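Long-range contacts in 16S rRNA (adenine(1408)-N(1))-methyltransferase (Catenulispora acidiphila, PDB 4X1O), which probably transfers a methyl group from S-adenosyl-L-methionine to N1 of adenine 1408 in 16S ribosomal RNA, a modification linked to aminoglycoside resistance: residues Arg49-Val54 with Ala121-Val126; Val54-Ala59 with Gly76-Trp81; Val126-Gly131 with Asp214-Ser219; Glu159-Thr164 with Glu230-Leu235. All blocks are in the same frame, centred on the assembly; numbering follows the deposited sequence.

Contact 1. Residues Arg49-Val54 with Ala121-Val126; sequences RILVDV and ADEVMV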
loop_
_atom_site.group_PDB
_atom_site.type_symbol
_atom_site.label_atom_id
_atom_site.label_comp_id
_atom_site.label_asym_id
_atom_site.label_seq_id
_atom_site.Cartn_x
_atom_site.Cartn_y
_atom_site.Cartn_z
ATOM N N ARG A 49 4.485 12.632 -9.429
ATOM C CA ARG A 49 4.095 11.226 -9.357
ATOM C C ARG A 49 3.040 11.110 -8.289
ATOM O O ARG A 49 3.115 11.822 -7.283
ATOM C CB ARG A 49 5.304 10.351 -9.017
ATOM C CG ARG A 49 5.114 8.859 -9.263
ATOM C CD ARG A 49 6.457 8.128 -9.079
ATOM N NE ARG A 49 6.388 6.701 -9.398
ATOM C CZ ARG A 49 6.354 6.213 -10.633
ATOM N NH1 ARG A 49 6.366 7.039 -11.670
ATOM N NH2 ARG A 49 6.293 4.898 -10.838
ATOM N N ILE A 50 2.057 10.243 -8.501
ATOM C CA ILE A 50 1.067 9.959 -7.479
ATOM C C ILE A 50 1.253 8.525 -7.026
ATOM O O ILE A 50 1.154 7.594 -7.828
ATOM C CB ILE A 50 -0.351 10.157 -7.983
ATOM C CG1 ILE A 50 -0.528 11.631 -8.385
ATOM C CG2 ILE A 50 -1.368 9.740 -6.907
ATOM C CD1 ILE A 50 -1.650 11.890 -9.310
ATOM N N LEU A 51 1.542 8.365 -5.744
ATOM C CA LEU A 51 1.791 7.053 -5.170
ATOM C C LEU A 51 0.648 6.688 -4.262
ATOM O O LEU A 51 0.276 7.472 -3.385
ATOM C CB LEU A 51 3.105 7.055 -4.391
ATOM C CG LEU A 51 3.463 5.822 -3.567
ATOM C CD1 LEU A 51 3.712 4.636 -4.474
ATOM C CD2 LEU A 51 4.686 6.114 -2.714
ATOM N N VAL A 52 0.068 5.517 -4.483
ATOM C CA VAL A 52 -0.981 5.077 -3.579
ATOM C C VAL A 52 -0.455 3.883 -2.787
ATOM O O VAL A 52 -0.081 2.865 -3.366
ATOM C CB VAL A 52 -2.278 4.727 -4.321
ATOM C CG1 VAL A 52 -3.296 4.111 -3.343
ATOM C CG2 VAL A 52 -2.868 5.990 -4.959
ATOM N N ASP A 53 -0.380 4.064 -1.468
ATOM C CA ASP A 53 -0.042 3.006 -0.525
ATOM C C ASP A 53 -1.312 2.399 0.003
ATOM O O ASP A 53 -2.049 3.041 0.744
ATOM C CB ASP A 53 0.776 3.520 0.649
ATOM C CG ASP A 53 2.120 4.045 0.240
ATOM O OD1 ASP A 53 2.755 3.472 -0.667
ATOM O OD2 ASP A 53 2.538 5.041 0.846
ATOM N N VAL A 54 -1.573 1.147 -0.352
ATOM C CA VAL A 54 -2.791 0.505 0.107
ATOM C C VAL A 54 -2.443 -0.322 1.331
ATOM O O VAL A 54 -1.568 -1.180 1.270
ATOM C CB VAL A 54 -3.416 -0.377 -0.984
ATOM C CG1 VAL A 54 -4.709 -1.003 -0.476
ATOM C CG2 VAL A 54 -3.679 0.455 -2.247
ATOM N N ALA A 121 -3.375 6.561 -9.720
ATOM C CA ALA A 121 -2.033 6.234 -9.225
ATOM C C ALA A 121 -1.021 5.967 -10.344
ATOM O O ALA A 121 -1.293 5.201 -11.272
ATOM C CB ALA A 121 -2.107 5.042 -8.295
ATOM N N ASP A 122 0.149 6.603 -10.249
ATOM C CA ASP A 122 1.289 6.250 -11.093
ATOM C C ASP A 122 2.006 5.010 -10.586
ATOM O O ASP A 122 2.796 4.404 -11.306
ATOM C CB ASP A 122 2.293 7.402 -11.153
ATOM C CG ASP A 122 1.733 8.629 -11.835
ATOM O OD1 ASP A 122 1.290 8.518 -12.997
ATOM O OD2 ASP A 122 1.743 9.700 -11.205
ATOM N N GLU A 123 1.768 4.662 -9.333
ATOM C CA GLU A 123 2.410 3.512 -8.702
ATOM C C GLU A 123 1.573 3.089 -7.530
ATOM O O GLU A 123 1.065 3.942 -6.802
ATOM C CB GLU A 123 3.823 3.866 -8.245
ATOM C CG GLU A 123 4.588 2.744 -7.601
ATOM C CD GLU A 123 6.039 3.144 -7.347
ATOM O OE1 GLU A 123 6.356 4.350 -7.450
ATOM O OE2 GLU A 123 6.863 2.260 -7.059
ATOM N N VAL A 124 1.415 1.781 -7.343
ATOM C CA VAL A 124 0.621 1.273 -6.230
ATOM C C VAL A 124 1.517 0.403 -5.385
ATOM O O VAL A 124 2.211 -0.466 -5.908
ATOM C CB VAL A 124 -0.595 0.475 -6.714
ATOM C CG1 VAL A 124 -1.366 -0.119 -5.526
ATOM C CG2 VAL A 124 -1.480 1.363 -7.606
ATOM N N MET A 125 1.540 0.641 -4.085
ATOM C CA MET A 125 2.395 -0.157 -3.213
ATOM C C MET A 125 1.566 -0.835 -2.154
ATOM O O MET A 125 0.756 -0.186 -1.485
ATOM C CB MET A 125 3.475 0.709 -2.543
ATOM C CG MET A 125 4.530 1.242 -3.509
ATOM S SD MET A 125 5.835 2.052 -2.534
ATOM C CE MET A 125 7.125 0.809 -2.607
ATOM N N VAL A 126 1.766 -2.143 -2.000
ATOM C CA VAL A 126 1.117 -2.888 -0.925
ATOM C C VAL A 126 2.203 -3.404 -0.006
ATOM O O VAL A 126 2.838 -4.408 -0.293
ATOM C CB VAL A 126 0.263 -4.046 -1.482
ATOM C CG1 VAL A 126 -0.383 -4.851 -0.352
ATOM C CG2 VAL A 126 -0.802 -3.509 -2.444
#

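Contact 2. Residues Val54-Ala59 with Gly76-Trp81; sequences VGTGDA and GVDPAW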
loop_
_atom_site.group_PDB
_atom_site.type_symbol
_atom_site.label_atom_id
_atom_site.label_comp_id
_atom_site.label_asym_id
_atom_site.label_seq_id
_atom_site.Cartn_x
_atom_site.Cartn_y
_atom_site.Cartn_z
ATOM N N VAL A 54 -1.573 1.147 -0.352
ATOM C CA VAL A 54 -2.791 0.505 0.107
ATOM C C VAL A 54 -2.443 -0.322 1.331
ATOM O O VAL A 54 -1.568 -1.180 1.270
ATOM C CB VAL A 54 -3.416 -0.377 -0.984
ATOM C CG1 VAL A 54 -4.709 -1.003 -0.476
ATOM C CG2 VAL A 54 -3.679 0.455 -2.247
ATOM N N GLY A 55 -3.126 -0.071 2.442
ATOM C CA GLY A 55 -2.693 -0.622 3.713
ATOM C C GLY A 55 -1.500 0.194 4.186
ATOM O O GLY A 55 -0.474 0.267 3.513
ATOM N N THR A 56 -1.628 0.829 5.341
ATOM C CA THR A 56 -0.626 1.805 5.755
ATOM C C THR A 56 -0.010 1.485 7.113
ATOM O O THR A 56 1.035 2.025 7.463
ATOM C CB THR A 56 -1.233 3.209 5.819
ATOM O OG1 THR A 56 -2.373 3.187 6.686
ATOM C CG2 THR A 56 -1.676 3.655 4.435
ATOM N N GLY A 57 -0.646 0.597 7.871
ATOM C CA GLY A 57 -0.275 0.430 9.267
ATOM C C GLY A 57 -0.547 1.751 9.959
ATOM O O GLY A 57 -1.634 2.309 9.805
ATOM N N ASP A 58 0.430 2.283 10.690
ATOM C CA ASP A 58 0.224 3.586 11.315
ATOM C C ASP A 58 0.591 4.707 10.347
ATOM O O ASP A 58 0.568 5.889 10.709
ATOM C CB ASP A 58 1.002 3.718 12.639
ATOM C CG ASP A 58 2.517 3.621 12.477
ATOM O OD1 ASP A 58 3.045 3.686 11.344
ATOM O OD2 ASP A 58 3.194 3.494 13.524
ATOM N N ALA A 59 0.919 4.307 9.118
ATOM C CA ALA A 59 1.206 5.197 7.999
ATOM C C ALA A 59 2.484 6.017 8.161
ATOM O O ALA A 59 2.684 6.978 7.430
ATOM C CB ALA A 59 0.025 6.122 7.733
ATOM N N GLY A 76 -2.277 7.449 1.257
ATOM C CA GLY A 76 -2.375 6.231 2.031
ATOM C C GLY A 76 -3.830 5.853 2.189
ATOM O O GLY A 76 -4.645 6.679 2.585
ATOM N N VAL A 77 -4.167 4.611 1.866
ATOM C CA VAL A 77 -5.551 4.175 1.892
ATOM C C VAL A 77 -5.699 3.015 2.844
ATOM O O VAL A 77 -5.150 1.954 2.603
ATOM C CB VAL A 77 -6.056 3.739 0.497
ATOM C CG1 VAL A 77 -7.558 3.505 0.538
ATOM C CG2 VAL A 77 -5.709 4.782 -0.559
ATOM N N ASP A 78 -6.461 3.200 3.920
ATOM C CA ASP A 78 -6.622 2.131 4.903
ATOM C C ASP A 78 -7.956 2.288 5.615
ATOM O O ASP A 78 -8.367 3.401 5.891
ATOM C CB ASP A 78 -5.465 2.157 5.908
ATOM C CG ASP A 78 -5.318 0.858 6.675
ATOM O OD1 ASP A 78 -6.202 0.553 7.508
ATOM O OD2 ASP A 78 -4.316 0.145 6.446
ATOM N N PRO A 79 -8.645 1.182 5.895
ATOM C CA PRO A 79 -9.942 1.383 6.553
ATOM C C PRO A 79 -9.821 1.648 8.052
ATOM O O PRO A 79 -10.764 2.164 8.641
ATOM C CB PRO A 79 -10.669 0.070 6.285
ATOM C CG PRO A 79 -9.583 -0.924 6.131
ATOM C CD PRO A 79 -8.462 -0.215 5.461
ATOM N N ALA A 80 -8.682 1.310 8.651
ATOM C CA ALA A 80 -8.499 1.491 10.088
ATOM C C ALA A 80 -7.870 2.846 10.350
ATOM O O ALA A 80 -6.703 2.938 10.744
ATOM C CB ALA A 80 -7.645 0.380 10.663
ATOM N N TRP A 81 -8.649 3.898 10.119
ATOM C CA TRP A 81 -8.103 5.247 10.064
ATOM C C TRP A 81 -7.553 5.727 11.408
ATOM O O TRP A 81 -6.599 6.513 11.434
ATOM C CB TRP A 81 -9.158 6.228 9.542
ATOM C CG TRP A 81 -10.389 6.338 10.389
ATOM C CD1 TRP A 81 -11.515 5.573 10.304
ATOM C CD2 TRP A 81 -10.626 7.288 11.436
ATOM N NE1 TRP A 81 -12.436 5.980 11.243
ATOM C CE2 TRP A 81 -11.914 7.033 11.949
ATOM C CE3 TRP A 81 -9.874 8.331 11.990
ATOM C CZ2 TRP A 81 -12.463 7.777 12.990
ATOM C CZ3 TRP A 81 -10.421 9.069 13.025
ATOM C CH2 TRP A 81 -11.703 8.787 13.513
#

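Contact 3. Residues Val126-Gly131 with Asp214-Ser219; sequences VLMPWG and DTISSS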
loop_
_atom_site.group_PDB
_atom_site.type_symbol
_atom_site.label_atom_id
_atom_site.label_comp_id
_atom_site.label_asym_id
_atom_site.label_seq_id
_atom_site.Cartn_x
_atom_site.Cartn_y
_atom_site.Cartn_z
ATOM N N VAL A 126 1.766 -2.143 -2.000
ATOM C CA VAL A 126 1.117 -2.888 -0.925
ATOM C C VAL A 126 2.203 -3.404 -0.006
ATOM O O VAL A 126 2.838 -4.408 -0.293
ATOM C CB VAL A 126 0.263 -4.046 -1.482
ATOM C CG1 VAL A 126 -0.383 -4.851 -0.352
ATOM C CG2 VAL A 126 -0.802 -3.509 -2.444
ATOM N N LEU A 127 2.456 -2.695 1.089
ATOM C CA LEU A 127 3.606 -3.024 1.913
ATOM C C LEU A 127 3.170 -3.644 3.240
ATOM O O LEU A 127 2.377 -3.058 3.984
ATOM C CB LEU A 127 4.458 -1.768 2.155
ATOM C CG LEU A 127 4.839 -0.945 0.917
ATOM C CD1 LEU A 127 5.645 0.290 1.326
ATOM C CD2 LEU A 127 5.614 -1.787 -0.104
ATOM N N MET A 128 3.673 -4.839 3.535
ATOM C CA MET A 128 3.297 -5.516 4.787
ATOM C C MET A 128 1.777 -5.546 5.046
ATOM O O MET A 128 1.303 -5.075 6.082
ATOM C CB MET A 128 3.989 -4.844 5.976
ATOM C CG MET A 128 5.508 -4.936 5.942
ATOM S SD MET A 128 6.094 -6.605 6.294
ATOM C CE MET A 128 5.474 -6.820 7.961
ATOM N N PRO A 129 1.006 -6.092 4.111
ATOM C CA PRO A 129 -0.452 -6.137 4.266
ATOM C C PRO A 129 -0.905 -7.096 5.365
ATOM O O PRO A 129 -0.193 -8.061 5.675
ATOM C CB PRO A 129 -0.929 -6.636 2.897
ATOM C CG PRO A 129 0.187 -7.465 2.417
ATOM C CD PRO A 129 1.443 -6.745 2.866
ATOM N N TRP A 130 -2.047 -6.783 5.970
ATOM C CA TRP A 130 -2.709 -7.654 6.939
ATOM C C TRP A 130 -4.176 -7.838 6.589
ATOM O O TRP A 130 -4.696 -7.184 5.682
ATOM C CB TRP A 130 -2.600 -7.073 8.350
ATOM C CG TRP A 130 -1.221 -6.937 8.817
ATOM C CD1 TRP A 130 -0.469 -5.795 8.829
ATOM C CD2 TRP A 130 -0.390 -7.976 9.345
ATOM N NE1 TRP A 130 0.780 -6.063 9.334
ATOM C CE2 TRP A 130 0.855 -7.393 9.656
ATOM C CE3 TRP A 130 -0.576 -9.341 9.584
ATOM C CZ2 TRP A 130 1.905 -8.126 10.203
ATOM C CZ3 TRP A 130 0.468 -10.068 10.121
ATOM C CH2 TRP A 130 1.695 -9.457 10.422
ATOM N N GLY A 131 -4.851 -8.728 7.315
ATOM C CA GLY A 131 -6.284 -8.900 7.164
ATOM C C GLY A 131 -6.728 -9.269 5.763
ATOM O O GLY A 131 -6.060 -10.033 5.083
ATOM N N ASP A 214 12.416 -1.168 8.035
ATOM C CA ASP A 214 12.068 0.253 7.954
ATOM C C ASP A 214 11.605 0.650 6.550
ATOM O O ASP A 214 10.878 1.630 6.380
ATOM C CB ASP A 214 13.254 1.129 8.366
ATOM C CG ASP A 214 13.525 1.095 9.869
ATOM O OD1 ASP A 214 12.628 0.689 10.641
ATOM O OD2 ASP A 214 14.635 1.493 10.280
ATOM N N THR A 215 12.021 -0.106 5.541
ATOM C CA THR A 215 11.687 0.269 4.169
ATOM C C THR A 215 10.236 -0.059 3.813
ATOM O O THR A 215 9.667 0.534 2.899
ATOM C CB THR A 215 12.624 -0.412 3.149
ATOM O OG1 THR A 215 12.464 -1.834 3.206
ATOM C CG2 THR A 215 14.074 -0.054 3.432
ATOM N N ILE A 216 9.628 -0.994 4.529
ATOM C CA ILE A 216 8.264 -1.397 4.200
ATOM C C ILE A 216 7.321 -1.373 5.396
ATOM O O ILE A 216 6.111 -1.509 5.236
ATOM C CB ILE A 216 8.233 -2.807 3.593
ATOM C CG1 ILE A 216 8.782 -3.826 4.590
ATOM C CG2 ILE A 216 9.026 -2.849 2.296
ATOM C CD1 ILE A 216 8.655 -5.252 4.117
ATOM N N SER A 217 7.862 -1.204 6.596
ATOM C CA SER A 217 7.017 -1.206 7.783
ATOM C C SER A 217 7.608 -0.350 8.888
ATOM O O SER A 217 7.984 -0.859 9.942
ATOM C CB SER A 217 6.800 -2.629 8.297
ATOM O OG SER A 217 5.817 -2.656 9.324
ATOM N N SER A 218 7.690 0.950 8.639
ATOM C CA SER A 218 8.044 1.897 9.696
ATOM C C SER A 218 6.903 2.013 10.695
ATOM O O SER A 218 5.734 1.858 10.350
ATOM C CB SER A 218 8.368 3.278 9.112
ATOM O OG SER A 218 9.483 3.225 8.239
ATOM N N SER A 219 7.247 2.305 11.941
ATOM C CA SER A 219 6.249 2.500 12.973
ATOM C C SER A 219 6.727 3.547 13.961
ATOM O O SER A 219 7.925 3.684 14.190
ATOM C CB SER A 219 5.952 1.186 13.702
ATOM O OG SER A 219 5.023 1.399 14.750
#

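Contact 4. Residues Glu159-Thr164 with Glu230-Leu235; sequences EISIGT and ETVLHL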
loop_
_atom_site.group_PDB
_atom_site.type_symbol
_atom_site.label_atom_id
_atom_site.label_comp_id
_atom_site.label_asym_id
_atom_site.label_seq_id
_atom_site.Cartn_x
_atom_site.Cartn_y
_atom_site.Cartn_z
ATOM N N GLU A 159 3.713 -2.910 -6.538
ATOM C CA GLU A 159 4.779 -3.574 -5.790
ATOM C C GLU A 159 4.141 -4.121 -4.535
ATOM O O GLU A 159 3.529 -3.371 -3.783
ATOM C CB GLU A 159 5.917 -2.620 -5.435
ATOM C CG GLU A 159 6.825 -2.267 -6.598
ATOM C CD GLU A 159 6.745 -0.802 -6.959
ATOM O OE1 GLU A 159 5.853 -0.112 -6.419
ATOM O OE2 GLU A 159 7.573 -0.341 -7.774
ATOM N N ILE A 160 4.244 -5.431 -4.328
ATOM C CA ILE A 160 3.696 -6.053 -3.131
ATOM C C ILE A 160 4.859 -6.604 -2.333
ATOM O O ILE A 160 5.749 -7.242 -2.897
ATOM C CB ILE A 160 2.709 -7.179 -3.463
ATOM C CG1 ILE A 160 1.517 -6.643 -4.252
ATOM C CG2 ILE A 160 2.233 -7.879 -2.193
ATOM C CD1 ILE A 160 0.656 -7.766 -4.824
ATOM N N SER A 161 4.868 -6.341 -1.032
ATOM C CA SER A 161 5.954 -6.803 -0.174
ATOM C C SER A 161 5.350 -7.489 1.023
ATOM O O SER A 161 4.673 -6.853 1.844
ATOM C CB SER A 161 6.853 -5.642 0.279
ATOM O OG SER A 161 7.666 -5.162 -0.781
ATOM N N ILE A 162 5.568 -8.792 1.123
ATOM C CA ILE A 162 5.006 -9.556 2.232
ATOM C C ILE A 162 6.132 -10.184 3.047
ATOM O O ILE A 162 6.948 -10.920 2.512
ATOM C CB ILE A 162 4.047 -10.658 1.719
ATOM C CG1 ILE A 162 2.870 -10.046 0.946
ATOM C CG2 ILE A 162 3.529 -11.521 2.873
ATOM C CD1 ILE A 162 2.095 -11.057 0.140
ATOM N N GLY A 163 6.191 -9.893 4.340
ATOM C CA GLY A 163 7.178 -10.549 5.186
ATOM C C GLY A 163 6.827 -12.012 5.387
ATOM O O GLY A 163 5.693 -12.343 5.703
ATOM N N THR A 164 7.800 -12.898 5.204
ATOM C CA THR A 164 7.508 -14.327 5.232
ATOM C C THR A 164 7.413 -14.893 6.643
ATOM O O THR A 164 7.008 -16.045 6.827
ATOM C CB THR A 164 8.570 -15.122 4.463
ATOM O OG1 THR A 164 9.845 -14.878 5.054
ATOM C CG2 THR A 164 8.598 -14.691 3.000
ATOM N N GLU A 230 13.910 -8.708 7.660
ATOM C CA GLU A 230 13.067 -9.859 7.422
ATOM C C GLU A 230 13.199 -10.292 5.975
ATOM O O GLU A 230 13.576 -9.502 5.110
ATOM C CB GLU A 230 11.606 -9.539 7.747
ATOM C CG GLU A 230 10.690 -10.752 7.716
ATOM C CD GLU A 230 9.282 -10.436 8.152
ATOM O OE1 GLU A 230 9.054 -9.347 8.713
ATOM O OE2 GLU A 230 8.404 -11.287 7.934
ATOM N N THR A 231 12.919 -11.562 5.716
ATOM C CA THR A 231 12.809 -12.011 4.346
ATOM C C THR A 231 11.468 -11.569 3.800
ATOM O O THR A 231 10.428 -11.811 4.415
ATOM C CB THR A 231 12.927 -13.528 4.240
ATOM O OG1 THR A 231 14.200 -13.937 4.756
ATOM C CG2 THR A 231 12.814 -13.953 2.793
ATOM N N VAL A 232 11.492 -10.918 2.649
ATOM C CA VAL A 232 10.282 -10.400 2.049
ATOM C C VAL A 232 10.000 -11.089 0.734
ATOM O O VAL A 232 10.900 -11.239 -0.083
ATOM C CB VAL A 232 10.398 -8.875 1.839
ATOM C CG1 VAL A 232 9.254 -8.337 0.968
ATOM C CG2 VAL A 232 10.435 -8.188 3.187
ATOM N N LEU A 233 8.753 -11.507 0.540
ATOM C CA LEU A 233 8.303 -11.949 -0.774
ATOM C C LEU A 233 7.891 -10.707 -1.539
ATOM O O LEU A 233 7.011 -9.963 -1.107
ATOM C CB LEU A 233 7.146 -12.934 -0.667
ATOM C CG LEU A 233 6.506 -13.390 -1.975
ATOM C CD1 LEU A 233 7.488 -14.179 -2.815
ATOM C CD2 LEU A 233 5.252 -14.209 -1.687
ATOM N N HIS A 234 8.562 -10.466 -2.655
ATOM C CA HIS A 234 8.328 -9.258 -3.412
ATOM C C HIS A 234 7.750 -9.595 -4.764
ATOM O O HIS A 234 8.317 -10.402 -5.496
ATOM C CB HIS A 234 9.629 -8.470 -3.573
ATOM C CG HIS A 234 9.428 -7.083 -4.091
ATOM N ND1 HIS A 234 9.511 -6.770 -5.432
ATOM C CD2 HIS A 234 9.127 -5.929 -3.452
ATOM C CE1 HIS A 234 9.277 -5.482 -5.594
ATOM N NE2 HIS A 234 9.041 -4.946 -4.409
ATOM N N LEU A 235 6.620 -8.984 -5.088
ATOM C CA LEU A 235 5.995 -9.174 -6.382
ATOM C C LEU A 235 5.880 -7.835 -7.063
ATOM O O LEU A 235 5.447 -6.870 -6.442
ATOM C CB LEU A 235 4.610 -9.802 -6.241
ATOM C CG LEU A 235 3.848 -10.158 -7.522
ATOM C CD1 LEU A 235 2.985 -11.379 -7.264
ATOM C CD2 LEU A 235 2.985 -8.998 -8.031
#

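Contact 1. Residues Arg49-Val54 with Ala121-Val126
Val52 is gripped through both its backbone polar atoms by the neighbouring strand: its N gives a nearly straight bond (174°) to Glu123 O, and its O accepts from Met125 N at 2.8 Å. With Val54 N bonded to Met125 O, these make the parallel pairing of strands 49-54 and 123-127 in the middle of the Rossmann-like methyltransferase sheet. The far edge of 49-54 is paired in turn with strand 72-78, through Leu51 and Asp53, so the strand is bonded along both edges.

At the start of the pairing a side chain replaces a strand carbonyl. Asp122 turns its CG beside its own backbone N (chi1 -65°), and OD2 takes the N-H of Ile50 on its anti lone pair at 2.8 Å, while Ile50 O accepts from Asp122 N and, weakly, from Glu123 N. An aspartate is short enough to close this exchange; its OD1 forms a salt bridge with Lys153.

Small apolar groups fill the buried side: Val52 CG2 meets Ala121 CB at 3.6 Å, and helix 142-151 covers Val54 and Val124. On the other face Leu51 CD1 lies 3.6 Å from Met125 CG. The extended Arg49 chain brings its guanidinium edge-on to Glu123, the two planes being 77° apart; NE makes the salt bridge to Glu123 OE1, 3.1 Å away in the guanidinium plane, and NH2 adds a weak bond to the same oxygen.

Contact 2. Residues Val54-Ala59 with Gly76-Trp81
Part of the S-adenosyl-L-methionine site is formed where the loop 54-59 meets the end of strand 72-78, the two joined through Asp78, a residue seen to bind both the cofactor and S-adenosyl-L-homocysteine; neither ligand is bound in this model. Asp78 OD2 accepts the N-H of Thr56 at 3.0 Å, met on its anti side and somewhat out of the carboxylate plane. The other oxygen, OD1, takes Ala80 N at 2.8 Å and closes an Asx turn. With one backbone N-H on each oxygen, the carboxylate is held against rotation; its CG stands anti to the backbone N (chi1 -162°), which carries it across to the loop.

Gly55 N bonds to Val77 O at 2.9 Å, completing the parallel bridge of Val54 with Val77, the last of the pairing. This is the glycine-rich turn after the first strand of a class I methyltransferase fold, and the glycines suit it. Gly55 has a positive phi, and its CA lies 3.3 Å from Asp78 OD2; Gly57, also at positive phi, occupies a type II' turn from Thr56 to Ala59, leading into helix 60-68.

Thr56 uses both branches. Its methyl CG2 rests 3.6 Å from the CA of Gly76, which, with no side chain, leaves room for it, while OG1 sits 3.4 Å from Asp78 CB and makes a weak hydrogen bond to Gly57 O.

Contact 3. Residues Val126-Gly131 with Asp214-Ser219
Just past the end of strand 123-127 the backbone turns, Met128 taking a left-handed conformation (phi 49°, psi 57°), and comes alongside the loop 214-219 with Leu127 CA 5.4 Å from Ile216 CA. In a class I methyltransferase fold this is where the C-terminal ends of the parallel strands border the cofactor pocket; Ser217 and Ser218 have been seen to bind S-adenosyl-L-homocysteine, which is absent from this model.

The two segments meet by van der Waals contact, mostly between apolar groups. Met128 carries it. With its chain bent at both chi2 and chi3, the side chain folds over Ile216 at about a right angle, SD lying 3.6 Å from Ile216 CD1. A flexible, unbranched methionine can follow such a surface. Its CG fills the angle between the two loop residues, 3.5 Å from Ser217 CB and 3.6 Å from Ile216 O.

Ile216 is buried and serves two neighbours. Leu127 CB rests 3.5 Å from Ile216 O, and more loosely on Ile216 CB, while the CG1 arm lies between the backbone N and the carbonyl carbon (chi1 61°), which swings CD1 toward the methionine; Val232 of strand 229-239 packs on it too. Leu127 also touches Thr61 of the cofactor site.

The loop is braced from within and by helix 60-68, for Thr61 OG1 bonds to Ser218 N. Ser218 OG donates to Asp214 O at 2.8 Å, in the carbonyl plane and on a lone pair.

Contact 4. Residues Glu159-Thr164 with Glu230-Leu235
Ile162 O and Leu233 N make the shortest bond of this pairing, 2.7 Å, with the donor tilted 21° from the carbonyl plane. Ile162 N returns a bond to Leu233 O, and Ile160 and Leu235 repeat the exchange, so strands 157-163 and 229-239 form an antiparallel ladder. Here the parallel part of the methyltransferase sheet gives way to its antiparallel end, the order being 123-127, 157-163, 229-239 and then 200-212, the arrangement familiar from class I methyltransferases.

The residues of the hydrogen-bonded pairs, Ile160, Ile162, Leu233 and Leu235, share one face. The side chains of Ile160 and Leu235 run side by side in the same direction, with CD1 of the isoleucine 4.2 Å from CD2 of the leucine. Branched, apolar residues suit this buried face: helix 131-139 covers the isoleucines, while Leu233 packs on Val205 and Leu207.

The opposite face is more polar. His234 sets its CG anti to the backbone N (chi1 -168°), which brings the ring toward the neighbouring strand. There Ser161 OG approaches the ring edge, near its plane, 3.1 Å from CD2. On this face Ser161 CB also packs on Val232 CG1, a small residue beside a branched one.

Beyond Ser161, Gly163 leaves room for the extended side chain of Glu230, whose OE2 comes 3.1 Å from Gly163 CA and is hydrogen-bonded to Ser165. The ladder ends where Thr164 N donates an almost straight bond (169°) to Thr231 O at 3.0 Å.

All four contacts touch one sheet; contact 3 joins the C-terminal end of its inner strand 123-127 to a loop. Contact 1, mostly buried, is parallel pairing at the centre, with a charged pair where it begins; contact 4, partly buried, is antiparallel and more regular. Contact 2 shares Val54 with contact 1 and is nested within the loop that contact 1 closes, trading ladder bonds for a carboxylate that grips a glycine-rich turn. Contact 3, at the surface, shares Val126 with contact 1 and relies on van der Waals packing. Contacts 2 and 3 meet where Asp58 OD2 and Ser219 OG come together beside the cofactor site, whereas contacts 3 and 4 are joined by backbone pairing of Met128 with Ser161.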